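Local coordinates for protein methyltransferase (Pectobacterium atrosepticum SCRI1043, PDB 2P7I) that probably transfers methyl groups from S-adenosylmethionine to an acceptor not yet identified, as a member of the S-adenosylmethionine-dependent methyltransferases with a Rossmann-like fold, at residues Arg184-Ala189 and Leu242-Gly247; Ala121-Ile126 and Gly135-Val140; Glu96-Pro101 and Asp128-Glu133; Gly54-Arg59 and Val108-Leu113. One frame throughout, in Å; residues are numbered along the deposited sequence.

Contact 1. Residues Arg184-Ala189 and Leu242-Gly247; sequences RDASRA and LLCEKG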
loop_
_atom_site.group_PDB
_atom_site.type_symbol
_atom_site.label_atom_id
_atom_site.label_comp_id
_atom_site.label_asym_id
_atom_site.label_seq_id
_atom_site.Cartn_x
_atom_site.Cartn_y
_atom_site.Cartn_z
ATOM N N ARG B 184 18.522 1.085 6.707
ATOM C CA ARG B 184 19.384 1.944 7.545
ATOM C C ARG B 184 20.644 1.238 8.000
ATOM O O ARG B 184 21.757 1.760 7.865
ATOM C CB ARG B 184 18.626 2.478 8.791
ATOM C CG ARG B 184 19.463 3.318 9.731
ATOM C CD ARG B 184 18.841 3.440 11.084
ATOM N NE ARG B 184 18.811 2.142 11.741
ATOM C CZ ARG B 184 17.976 1.797 12.711
ATOM N NH1 ARG B 184 17.113 2.663 13.206
ATOM N NH2 ARG B 184 18.039 0.574 13.225
ATOM N N ASP B 185 20.477 0.084 8.590
ATOM C CA ASP B 185 21.616 -0.615 9.141
ATOM C C ASP B 185 22.559 -1.100 8.027
ATOM O O ASP B 185 23.780 -1.050 8.184
ATOM C CB ASP B 185 21.147 -1.782 10.006
ATOM C CG ASP B 185 20.613 -1.352 11.358
ATOM O OD1 ASP B 185 20.617 -0.136 11.692
ATOM O OD2 ASP B 185 20.285 -2.284 12.140
ATOM N N ALA B 186 22.002 -1.583 6.912
ATOM C CA ALA B 186 22.845 -1.984 5.753
ATOM C C ALA B 186 23.642 -0.784 5.230
ATOM O O ALA B 186 24.834 -0.872 4.930
ATOM C CB ALA B 186 22.000 -2.533 4.669
ATOM N N SER B 187 22.984 0.343 5.155
ATOM C CA SER B 187 23.606 1.518 4.700
ATOM C C SER B 187 24.688 1.982 5.638
ATOM O O SER B 187 25.777 2.367 5.189
ATOM C CB SER B 187 22.589 2.643 4.579
ATOM O OG SER B 187 23.300 3.800 4.268
ATOM N N ARG B 188 24.362 1.980 6.930
ATOM C CA ARG B 188 25.338 2.308 7.964
ATOM C C ARG B 188 26.594 1.428 7.951
ATOM O O ARG B 188 27.670 1.878 8.350
ATOM C CB ARG B 188 24.708 2.280 9.355
ATOM C CG ARG B 188 23.830 3.510 9.598
ATOM C CD ARG B 188 23.127 3.399 10.923
ATOM N NE ARG B 188 22.440 4.646 11.253
ATOM C CZ ARG B 188 21.968 4.926 12.457
ATOM N NH1 ARG B 188 22.029 4.017 13.413
ATOM N NH2 ARG B 188 21.425 6.112 12.727
ATOM N N ALA B 189 26.451 0.188 7.525
ATOM C CA ALA B 189 27.558 -0.776 7.447
ATOM C C ALA B 189 28.431 -0.611 6.187
ATOM O O ALA B 189 29.412 -1.350 6.007
ATOM C CB ALA B 189 26.969 -2.200 7.467
ATOM N N LEU B 242 16.539 -7.548 1.425
ATOM C CA LEU B 242 17.451 -6.669 0.751
ATOM C C LEU B 242 18.581 -7.430 0.023
ATOM O O LEU B 242 19.281 -8.226 0.611
ATOM C CB LEU B 242 18.081 -5.661 1.729
ATOM C CG LEU B 242 17.181 -4.694 2.520
ATOM C CD1 LEU B 242 18.167 -3.684 3.252
ATOM C CD2 LEU B 242 16.247 -3.955 1.630
ATOM N N LEU B 243 18.747 -7.141 -1.256
ATOM C CA LEU B 243 19.896 -7.609 -2.031
ATOM C C LEU B 243 20.923 -6.530 -1.981
ATOM O O LEU B 243 20.686 -5.384 -2.393
ATOM C CB LEU B 243 19.536 -7.866 -3.502
ATOM C CG LEU B 243 20.658 -8.544 -4.327
ATOM C CD1 LEU B 243 20.809 -10.033 -3.877
ATOM C CD2 LEU B 243 20.332 -8.441 -5.810
ATOM N N CYS B 244 22.098 -6.859 -1.490
ATOM C CA CYS B 244 23.143 -5.876 -1.285
ATOM C C CYS B 244 24.433 -6.279 -1.987
ATOM O O CYS B 244 24.699 -7.471 -2.206
ATOM C CB CYS B 244 23.461 -5.788 0.204
ATOM S SG CYS B 244 22.062 -5.300 1.262
ATOM N N GLU B 245 25.207 -5.276 -2.347
ATOM C CA GLU B 245 26.534 -5.446 -2.946
ATOM C C GLU B 245 27.536 -4.654 -2.140
ATOM O O GLU B 245 27.173 -3.852 -1.260
ATOM C CB GLU B 245 26.519 -5.037 -4.417
ATOM C CG GLU B 245 25.718 -6.085 -5.188
ATOM C CD GLU B 245 25.478 -5.749 -6.652
ATOM O OE1 GLU B 245 26.452 -5.546 -7.379
ATOM O OE2 GLU B 245 24.306 -5.729 -7.080
ATOM N N LYS B 246 28.798 -4.924 -2.424
ATOM C CA LYS B 246 29.888 -4.363 -1.634
ATOM C C LYS B 246 30.064 -2.882 -1.939
ATOM O O LYS B 246 30.048 -2.469 -3.093
ATOM C CB LYS B 246 31.182 -5.131 -1.951
ATOM C CG LYS B 246 32.381 -4.632 -1.250
ATOM C CD LYS B 246 33.575 -5.617 -1.430
ATOM C CE LYS B 246 34.803 -5.077 -0.668
ATOM N NZ LYS B 246 35.916 -6.104 -0.485
ATOM N N GLY B 247 30.216 -2.071 -0.896
ATOM C CA GLY B 247 30.647 -0.657 -1.047
ATOM C C GLY B 247 32.113 -0.465 -0.643
ATOM O O GLY B 247 32.613 -1.219 0.169
#

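Contact 2. Residues Ala121-Ile126 and Gly135-Val140; sequences ALLKRI and GRLFLV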
loop_
_atom_site.group_PDB
_atom_site.type_symbol
_atom_site.label_atom_id
_atom_site.label_comp_id
_atom_site.label_asym_id
_atom_site.label_seq_id
_atom_site.Cartn_x
_atom_site.Cartn_y
_atom_site.Cartn_z
ATOM N N ALA B 121 27.863 -3.866 12.859
ATOM C CA ALA B 121 29.220 -4.383 12.879
ATOM C C ALA B 121 29.333 -5.710 12.093
ATOM O O ALA B 121 30.387 -5.977 11.478
ATOM C CB ALA B 121 29.755 -4.532 14.346
ATOM N N LEU B 122 28.277 -6.527 12.110
ATOM C CA LEU B 122 28.234 -7.767 11.341
ATOM C C LEU B 122 28.119 -7.491 9.857
ATOM O O LEU B 122 28.857 -8.072 9.058
ATOM C CB LEU B 122 27.077 -8.675 11.818
ATOM C CG LEU B 122 26.822 -9.972 11.008
ATOM C CD1 LEU B 122 28.058 -10.899 10.948
ATOM C CD2 LEU B 122 25.617 -10.804 11.532
ATOM N N LEU B 123 27.245 -6.564 9.489
ATOM C CA LEU B 123 27.049 -6.230 8.089
ATOM C C LEU B 123 28.334 -5.600 7.525
ATOM O O LEU B 123 28.647 -5.742 6.351
ATOM C CB LEU B 123 25.842 -5.305 7.926
ATOM C CG LEU B 123 24.490 -5.919 8.278
ATOM C CD1 LEU B 123 23.430 -4.818 8.272
ATOM C CD2 LEU B 123 24.153 -7.067 7.341
ATOM N N LYS B 124 29.069 -4.902 8.380
ATOM C CA LYS B 124 30.329 -4.269 7.999
ATOM C C LYS B 124 31.424 -5.324 7.730
ATOM O O LYS B 124 32.182 -5.203 6.781
ATOM C CB LYS B 124 30.749 -3.238 9.049
ATOM C CG LYS B 124 31.991 -2.477 8.680
ATOM C CD LYS B 124 32.453 -1.431 9.721
ATOM C CE LYS B 124 33.612 -0.617 9.203
ATOM N NZ LYS B 124 34.039 0.343 10.260
ATOM N N ARG B 125 31.498 -6.368 8.545
ATOM C CA ARG B 125 32.401 -7.471 8.248
ATOM C C ARG B 125 32.039 -8.097 6.916
ATOM O O ARG B 125 32.903 -8.416 6.092
ATOM C CB ARG B 125 32.321 -8.556 9.303
ATOM C CG ARG B 125 32.944 -8.236 10.617
ATOM C CD ARG B 125 33.514 -9.510 11.258
ATOM N NE ARG B 125 34.742 -9.902 10.576
ATOM C CZ ARG B 125 35.482 -10.955 10.906
ATOM N NH1 ARG B 125 35.127 -11.741 11.910
ATOM N NH2 ARG B 125 36.576 -11.233 10.214
ATOM N N ILE B 126 30.745 -8.254 6.677
ATOM C CA ILE B 126 30.305 -8.849 5.441
ATOM C C ILE B 126 30.783 -7.971 4.281
ATOM O O ILE B 126 31.317 -8.479 3.293
ATOM C CB ILE B 126 28.792 -9.012 5.393
ATOM C CG1 ILE B 126 28.335 -10.086 6.369
ATOM C CG2 ILE B 126 28.330 -9.352 3.996
ATOM C CD1 ILE B 126 26.758 -10.142 6.490
ATOM N N GLY B 135 30.217 -9.755 -5.500
ATOM C CA GLY B 135 29.462 -10.639 -4.632
ATOM C C GLY B 135 28.184 -9.988 -4.120
ATOM O O GLY B 135 28.065 -8.770 -4.081
ATOM N N ARG B 136 27.228 -10.826 -3.743
ATOM C CA ARG B 136 25.934 -10.373 -3.280
ATOM C C ARG B 136 25.587 -10.952 -1.906
ATOM O O ARG B 136 25.770 -12.128 -1.667
ATOM C CB ARG B 136 24.865 -10.742 -4.313
ATOM C CG ARG B 136 24.990 -9.878 -5.574
ATOM C CD ARG B 136 24.036 -10.294 -6.657
ATOM N NE ARG B 136 24.314 -9.547 -7.882
ATOM C CZ ARG B 136 23.683 -9.733 -9.025
ATOM N NH1 ARG B 136 22.734 -10.633 -9.110
ATOM N NH2 ARG B 136 24.026 -9.026 -10.092
ATOM N N LEU B 137 25.028 -10.084 -1.054
ATOM C CA LEU B 137 24.468 -10.436 0.209
ATOM C C LEU B 137 22.967 -10.531 0.064
ATOM O O LEU B 137 22.324 -9.620 -0.539
ATOM C CB LEU B 137 24.834 -9.386 1.276
ATOM C CG LEU B 137 24.096 -9.537 2.621
ATOM C CD1 LEU B 137 24.493 -10.865 3.414
ATOM C CD2 LEU B 137 24.258 -8.271 3.455
ATOM N N PHE B 138 22.455 -11.667 0.559
ATOM C CA PHE B 138 21.034 -11.966 0.639
ATOM C C PHE B 138 20.596 -11.809 2.070
ATOM O O PHE B 138 20.706 -12.745 2.892
ATOM C CB PHE B 138 20.773 -13.360 0.125
ATOM C CG PHE B 138 21.146 -13.529 -1.311
ATOM C CD1 PHE B 138 22.482 -13.682 -1.678
ATOM C CD2 PHE B 138 20.163 -13.542 -2.300
ATOM C CE1 PHE B 138 22.847 -13.794 -3.014
ATOM C CE2 PHE B 138 20.499 -13.683 -3.633
ATOM C CZ PHE B 138 21.848 -13.788 -4.005
ATOM N N LEU B 139 20.053 -10.636 2.353
ATOM C CA LEU B 139 19.708 -10.212 3.702
ATOM C C LEU B 139 18.207 -10.279 3.944
ATOM O O LEU B 139 17.455 -9.535 3.368
ATOM C CB LEU B 139 20.202 -8.763 3.959
ATOM C CG LEU B 139 19.881 -8.145 5.314
ATOM C CD1 LEU B 139 20.518 -8.977 6.463
ATOM C CD2 LEU B 139 20.427 -6.694 5.363
ATOM N N VAL B 140 17.786 -11.191 4.808
ATOM C CA VAL B 140 16.333 -11.414 5.004
ATOM C C VAL B 140 16.035 -11.427 6.490
ATOM O O VAL B 140 16.680 -12.110 7.220
ATOM C CB VAL B 140 15.819 -12.710 4.332
ATOM C CG1 VAL B 140 14.329 -12.901 4.583
ATOM C CG2 VAL B 140 16.092 -12.698 2.827
#

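Contact 3. Residues Glu96-Pro101 and Asp128-Glu133; sequences EDAQLP and DDWLAE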
loop_
_atom_site.group_PDB
_atom_site.type_symbol
_atom_site.label_atom_id
_atom_site.label_comp_id
_atom_site.label_asym_id
_atom_site.label_seq_id
_atom_site.Cartn_x
_atom_site.Cartn_y
_atom_site.Cartn_z
ATOM N N GLU B 96 31.956 -12.591 15.105
ATOM C CA GLU B 96 32.965 -11.576 15.384
ATOM C C GLU B 96 34.378 -12.150 15.426
ATOM O O GLU B 96 35.328 -11.408 15.187
ATOM C CB GLU B 96 32.652 -10.821 16.676
ATOM C CG GLU B 96 32.404 -11.726 17.878
ATOM C CD GLU B 96 30.929 -12.080 18.081
ATOM O OE1 GLU B 96 30.203 -12.382 17.098
ATOM O OE2 GLU B 96 30.495 -12.055 19.247
ATOM N N ASP B 97 34.505 -13.450 15.705
ATOM C CA ASP B 97 35.812 -14.139 15.772
ATOM C C ASP B 97 36.178 -14.901 14.506
ATOM O O ASP B 97 37.281 -15.419 14.401
ATOM C CB ASP B 97 35.835 -15.191 16.898
ATOM C CG ASP B 97 35.333 -14.665 18.226
ATOM O OD1 ASP B 97 35.651 -13.508 18.588
ATOM O OD2 ASP B 97 34.620 -15.430 18.914
ATOM N N ALA B 98 35.247 -15.021 13.575
ATOM C CA ALA B 98 35.402 -15.906 12.439
ATOM C C ALA B 98 36.493 -15.415 11.493
ATOM O O ALA B 98 36.523 -14.250 11.077
ATOM C CB ALA B 98 34.067 -16.056 11.697
ATOM N N GLN B 99 37.398 -16.324 11.164
ATOM C CA GLN B 99 38.465 -16.048 10.226
ATOM C C GLN B 99 38.202 -16.934 9.028
ATOM O O GLN B 99 38.374 -18.141 9.104
ATOM C CB GLN B 99 39.809 -16.397 10.858
ATOM C CG GLN B 99 40.118 -15.591 12.108
ATOM C CD GLN B 99 40.732 -14.236 11.787
ATOM O OE1 GLN B 99 41.949 -14.134 11.592
ATOM N NE2 GLN B 99 39.898 -13.186 11.740
ATOM N N LEU B 100 37.768 -16.347 7.925
ATOM C CA LEU B 100 37.397 -17.146 6.771
ATOM C C LEU B 100 38.545 -17.178 5.781
ATOM O O LEU B 100 39.259 -16.195 5.625
ATOM C CB LEU B 100 36.121 -16.602 6.117
ATOM C CG LEU B 100 34.950 -16.526 7.100
ATOM C CD1 LEU B 100 33.649 -16.123 6.384
ATOM C CD2 LEU B 100 34.813 -17.837 7.845
ATOM N N PRO B 101 38.706 -18.299 5.085
ATOM C CA PRO B 101 39.853 -18.484 4.207
ATOM C C PRO B 101 39.795 -17.731 2.900
ATOM O O PRO B 101 40.785 -17.669 2.194
ATOM C CB PRO B 101 39.822 -19.987 3.924
ATOM C CG PRO B 101 38.399 -20.368 4.038
ATOM C CD PRO B 101 37.834 -19.487 5.121
ATOM N N ASP B 128 33.238 -5.609 4.239
ATOM C CA ASP B 128 34.654 -5.319 4.174
ATOM C C ASP B 128 35.556 -6.539 4.075
ATOM O O ASP B 128 36.637 -6.477 3.493
ATOM C CB ASP B 128 35.083 -4.528 5.415
ATOM C CG ASP B 128 34.512 -3.130 5.464
ATOM O OD1 ASP B 128 33.753 -2.730 4.575
ATOM O OD2 ASP B 128 34.841 -2.431 6.423
ATOM N N ASP B 129 35.150 -7.634 4.702
ATOM C CA ASP B 129 36.004 -8.821 4.826
ATOM C C ASP B 129 35.558 -9.975 3.938
ATOM O O ASP B 129 36.390 -10.734 3.435
ATOM C CB ASP B 129 35.971 -9.289 6.259
ATOM C CG ASP B 129 36.658 -8.337 7.196
ATOM O OD1 ASP B 129 37.370 -7.445 6.702
ATOM O OD2 ASP B 129 36.480 -8.497 8.420
ATOM N N TRP B 130 34.257 -10.116 3.731
ATOM C CA TRP B 130 33.748 -11.371 3.178
ATOM C C TRP B 130 33.167 -11.332 1.778
ATOM O O TRP B 130 33.310 -12.318 1.070
ATOM C CB TRP B 130 32.765 -12.018 4.157
ATOM C CG TRP B 130 33.401 -12.372 5.482
ATOM C CD1 TRP B 130 34.695 -12.678 5.718
ATOM C CD2 TRP B 130 32.723 -12.464 6.738
ATOM N NE1 TRP B 130 34.878 -12.970 7.054
ATOM C CE2 TRP B 130 33.673 -12.859 7.696
ATOM C CE3 TRP B 130 31.387 -12.310 7.130
ATOM C CZ2 TRP B 130 33.343 -13.040 9.026
ATOM C CZ3 TRP B 130 31.051 -12.512 8.435
ATOM C CH2 TRP B 130 32.030 -12.888 9.378
ATOM N N LEU B 131 32.546 -10.234 1.349
ATOM C CA LEU B 131 32.012 -10.202 -0.008
ATOM C C LEU B 131 33.135 -10.176 -1.039
ATOM O O LEU B 131 34.031 -9.353 -0.971
ATOM C CB LEU B 131 31.107 -8.990 -0.258
ATOM C CG LEU B 131 29.651 -9.066 0.173
ATOM C CD1 LEU B 131 29.014 -7.677 0.020
ATOM C CD2 LEU B 131 28.868 -10.105 -0.628
ATOM N N ALA B 132 33.068 -11.076 -2.003
ATOM C CA ALA B 132 33.943 -10.993 -3.149
ATOM C C ALA B 132 33.591 -9.767 -3.980
ATOM O O ALA B 132 32.526 -9.183 -3.839
ATOM C CB ALA B 132 33.853 -12.271 -3.981
ATOM N N GLU B 133 34.486 -9.377 -4.873
ATOM C CA GLU B 133 34.113 -8.372 -5.859
ATOM C C GLU B 133 32.984 -8.941 -6.708
ATOM O O GLU B 133 33.054 -10.092 -7.189
ATOM C CB GLU B 133 35.319 -7.981 -6.730
ATOM C CG GLU B 133 36.487 -7.331 -5.918
ATOM C CD GLU B 133 36.076 -6.039 -5.192
ATOM O OE1 GLU B 133 35.201 -5.316 -5.734
ATOM O OE2 GLU B 133 36.627 -5.739 -4.096
HETATM O O HOH W 1 37.784 -13.340 7.647
#

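Contact 4. Residues Gly54-Arg59 and Val108-Leu113; sequences GDFTSR and VLTHVL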
loop_
_atom_site.group_PDB
_atom_site.type_symbol
_atom_site.label_atom_id
_atom_site.label_comp_id
_atom_site.label_asym_id
_atom_site.label_seq_id
_atom_site.Cartn_x
_atom_site.Cartn_y
_atom_site.Cartn_z
ATOM N N GLY B 54 21.217 -26.846 9.631
ATOM C CA GLY B 54 21.416 -27.143 8.219
ATOM C C GLY B 54 20.132 -27.291 7.417
ATOM O O GLY B 54 20.162 -27.727 6.270
ATOM N N ASP B 55 19.004 -26.901 7.997
ATOM C CA ASP B 55 17.728 -26.995 7.289
ATOM C C ASP B 55 17.704 -26.140 6.024
ATOM O O ASP B 55 17.188 -26.560 4.991
ATOM C CB ASP B 55 16.567 -26.596 8.199
ATOM C CG ASP B 55 16.377 -27.567 9.361
ATOM O OD1 ASP B 55 16.253 -28.791 9.125
ATOM O OD2 ASP B 55 16.378 -27.092 10.515
ATOM N N PHE B 56 18.280 -24.948 6.082
ATOM C CA PHE B 56 18.269 -24.104 4.899
ATOM C C PHE B 56 19.399 -24.515 3.963
ATOM O O PHE B 56 19.256 -24.444 2.752
ATOM C CB PHE B 56 18.370 -22.644 5.296
ATOM C CG PHE B 56 17.957 -21.691 4.210
ATOM C CD1 PHE B 56 16.649 -21.666 3.749
ATOM C CD2 PHE B 56 18.874 -20.822 3.642
ATOM C CE1 PHE B 56 16.265 -20.796 2.719
ATOM C CE2 PHE B 56 18.489 -19.953 2.637
ATOM C CZ PHE B 56 17.181 -19.940 2.180
ATOM N N THR B 57 20.518 -24.967 4.516
ATOM C CA THR B 57 21.670 -25.356 3.700
ATOM C C THR B 57 21.277 -26.412 2.670
ATOM O O THR B 57 21.711 -26.355 1.513
ATOM C CB THR B 57 22.801 -25.941 4.554
ATOM O OG1 THR B 57 22.856 -25.260 5.808
ATOM C CG2 THR B 57 24.145 -25.838 3.815
ATOM N N SER B 58 20.448 -27.353 3.088
ATOM C CA SER B 58 20.079 -28.462 2.217
ATOM C C SER B 58 19.391 -27.963 0.951
ATOM O O SER B 58 19.578 -28.524 -0.132
ATOM C CB SER B 58 19.207 -29.468 2.953
ATOM O OG SER B 58 17.976 -28.893 3.318
ATOM N N ARG B 59 18.634 -26.871 1.067
ATOM C CA ARG B 59 18.007 -26.281 -0.102
ATOM C C ARG B 59 19.021 -25.534 -0.962
ATOM O O ARG B 59 18.946 -25.548 -2.194
ATOM C CB ARG B 59 16.890 -25.345 0.336
ATOM C CG ARG B 59 15.815 -26.087 1.071
ATOM C CD ARG B 59 14.674 -25.210 1.353
ATOM N NE ARG B 59 13.609 -25.929 2.052
ATOM C CZ ARG B 59 12.604 -26.584 1.470
ATOM N NH1 ARG B 59 12.461 -26.635 0.148
ATOM N NH2 ARG B 59 11.709 -27.174 2.237
ATOM N N VAL B 108 24.563 -15.515 2.484
ATOM C CA VAL B 108 23.180 -15.636 2.916
ATOM C C VAL B 108 23.102 -15.311 4.395
ATOM O O VAL B 108 23.817 -15.910 5.197
ATOM C CB VAL B 108 22.595 -17.051 2.634
ATOM C CG1 VAL B 108 21.237 -17.228 3.361
ATOM C CG2 VAL B 108 22.454 -17.284 1.128
ATOM N N LEU B 109 22.268 -14.308 4.733
ATOM C CA LEU B 109 21.983 -13.971 6.139
ATOM C C LEU B 109 20.475 -13.845 6.341
ATOM O O LEU B 109 19.881 -12.762 6.188
ATOM C CB LEU B 109 22.734 -12.702 6.570
ATOM C CG LEU B 109 22.819 -12.376 8.056
ATOM C CD1 LEU B 109 23.726 -13.340 8.889
ATOM C CD2 LEU B 109 23.241 -10.887 8.245
ATOM N N THR B 110 19.847 -14.995 6.585
ATOM C CA THR B 110 18.384 -15.065 6.665
ATOM C C THR B 110 17.953 -15.363 8.070
ATOM O O THR B 110 18.362 -16.378 8.649
ATOM C CB THR B 110 17.740 -16.112 5.708
ATOM O OG1 THR B 110 18.332 -17.412 5.881
ATOM C CG2 THR B 110 17.893 -15.662 4.277
ATOM N N HIS B 111 17.135 -14.460 8.605
ATOM C CA HIS B 111 16.635 -14.554 9.967
ATOM C C HIS B 111 17.721 -14.765 10.999
ATOM O O HIS B 111 17.599 -15.567 11.917
ATOM C CB HIS B 111 15.564 -15.647 10.058
ATOM C CG HIS B 111 14.313 -15.305 9.308
ATOM N ND1 HIS B 111 13.068 -15.720 9.715
ATOM C CD2 HIS B 111 14.105 -14.501 8.239
ATOM C CE1 HIS B 111 12.153 -15.248 8.885
ATOM N NE2 HIS B 111 12.752 -14.487 7.990
ATOM N N VAL B 112 18.785 -13.991 10.867
ATOM C CA VAL B 112 19.884 -13.997 11.820
ATOM C C VAL B 112 20.155 -12.569 12.370
ATOM O O VAL B 112 20.424 -12.423 13.567
ATOM C CB VAL B 112 21.182 -14.529 11.147
ATOM C CG1 VAL B 112 22.414 -14.307 12.039
ATOM C CG2 VAL B 112 21.020 -15.996 10.687
ATOM N N LEU B 113 20.076 -11.529 11.516
ATOM C CA LEU B 113 20.492 -10.153 11.925
ATOM C C LEU B 113 19.740 -9.608 13.158
ATOM O O LEU B 113 20.312 -8.873 13.988
ATOM C CB LEU B 113 20.409 -9.160 10.762
ATOM C CG LEU B 113 21.071 -7.815 11.032
ATOM C CD1 LEU B 113 22.593 -7.961 11.117
ATOM C CD2 LEU B 113 20.593 -6.776 9.973
#

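Contact 1. Residues Arg184-Ala189 and Leu242-Gly247
D185 OD1, on the residue just before the A186 that meets L242 and C244, is gripped by two nitrogens of its neighbour R184. R184 NE lies 2.9 Å from D185 OD1, and NH2 of the same guanidinium lies 3.1 Å from that oxygen. Both donors come from one face of the carboxylate, about 41° out of its plane, while the oxygen stays close to the plane of the guanidinium. This side-on salt bridge therefore uses one oxygen of the acid twice; the other, OD2, is bound by Y177 OH, which together with R184 should fix the rotation of the carboxylate. The guanidinium of R188 lies over CD of R184, which sits 3.7 Å from its plane. The contact proper is small and wholly apolar. A186 turns its CB toward the strand, where it meets CD1 of L242 at 4.2 Å and SG of C244 at 4.4 Å. L242 and C244 are two apart and point to the same face of the strand, so the single methyl of A186 settles against both. With only a methyl on the helix side, the CA atoms of A186 and C244 are 8.0 Å apart. Around this point helix 179-188 packs on one face of the mixed sheet: A186 and C244 both touch V193 of strand 192-201, C244 also touches L137 of strand 135-142, and D185 rests on P119 and V120 at the start of helix 119-130, while strand 237-245 is hydrogen-bonded between its two neighbours in the sheet.

Contact 2. Residues Ala121-Ile126 and Gly135-Val140
L123 and I126, three residues apart on helix 119-130, press on L137 and L139 of strand 135-142 in a beta-alpha-beta crossover of the Rossmann-like methyltransferase fold: strand 104-110 leads into the helix, and the helix returns to the parallel neighbour 135-142. The short helix and strand segments run nearly antiparallel, at 155°, with their axes 11.0 Å apart, a gap bridged by branched side chains. The two layers use different first torsions. On the strand, L137 and L139 both hold CG anti to the backbone N (chi1 170° for L137), which carries their methyls toward the helix. On the helix, L123 keeps CG beside its own N and anti to the carbonyl carbon, and although its CB does not aim at the sheet, this setting delivers CD2 to the strand. L123 CD2 touches CD2 of L137 at 4.1 Å and CD1 of L139 at 4.2 Å. Each touching pair of side chains crosses at about a right angle. I107 of strand 104-110 continues the same buried layer beside I126 and L137. I126 has its CB turned toward the strand and works with both branches: CD1 lies 3.9 Å from CD1 of L137, and CG2 stands 4.2 Å from that same methyl.

Contact 3. Residues Glu96-Pro101 and Asp128-Glu133
W130, at the end of helix 119-130, offers the face of its indole to L100 and its edge to A98, and these three residues carry nearly all of the contact. L100 reaches in from the loop between strands 88-92 and 104-110. With CG beside the backbone N and anti to the carbonyl carbon (chi1 -57°), its CD1 is set over the five-membered ring, 3.5 Å from the centroid and only 11° off the normal, a well-centred CH-pi contact. The leucine side chain crosses the indole at about a right angle. A98 takes the rim: its CB lies 4.1 Å from CZ2 of W130, and its carbonyl O, 4.0 Å from that same CZ2, sits near the ring plane. That oxygen also accepts a hydrogen bond from NH1 of R125, five residues before the tryptophan on the same helix. A water joins the partners, accepting from the backbone N of L100 and from NE1 of W130, each 3.0 Å from the water oxygen, and it lies in the plane of the indole. Farther in, W130 touches L49 and I107 of the central strands. The chemistry implies a division of labour: the electron-rich face receives a methyl, while the polar N-H is satisfied by water at the edge, so that the indole can be largely buried without losing its hydrogen bond. The only polar link between the segments is this water; the direct bond is R125's.

Contact 4. Residues Gly54-Arg59 and Val108-Leu113
F56 and V108 form the tighter half of this contact: CE2 of the phenylalanine ring lies 3.9 Å from CG1 of V108, and the two side chains cross obliquely. F56 holds CG anti to its backbone nitrogen (chi1 -163°), which swings the ring from helix 55-60 toward strand 104-110, where V34 of helix 24-37 also touches it and H30 meets it edge-to-face. V108 is likewise buried, and its CG1 is the branch anti to the backbone N. The looser half belongs to T110, two residues along the same side of the strand. Its OG1 stands over a face of the F56 ring, 4.1 Å from both CD2 and CE2 in the conformer described. T110 is modelled in two conformers, so the finer placing of its hydroxyl is doubtful. It is also partly exposed, and about 3 Å from its side chain lies a bound Tris molecule, probably from the crystallisation liquor, which makes a weak hydrogen bond with the carbonyl O of H111. The helical side has its own internal tie, from OG of S58 to the carbonyl O of D55 at 3.0 Å, the donor lying above the carbonyl plane, while OG1 of T57 bonds to OE1 of E48 at the end of strand 46-49. The turn before helix 55-60 ends in G54, with a positive phi of 92°. An acidic residue, E48, near the end of the first strand, with glycine in the turn that follows, beside the C-terminal end of the fourth strand, is consistent with the cofactor-binding end of a class I methyltransferase fold.

All four contacts pack elements against or beside the central sheet, but their chemistry shifts with place. Contacts 1 and 2 are buried and wholly apolar between their segments, and they share the sheet: C244 O meets L137 N at 2.9 Å, and A189 packs on L123, so helices 179-188 and 119-130 lie side by side on one face. Contact 3 shares helix 119-130 with contact 2, through R125 NH1 to A98 O, yet it lies farther from the chain's centre and brings in an aromatic face and a water. Contact 4 is the most central, joined to contact 2 through neighbouring strands, but one side lies beside a bound Tris molecule, probably from the crystallisation liquor, and packs more loosely.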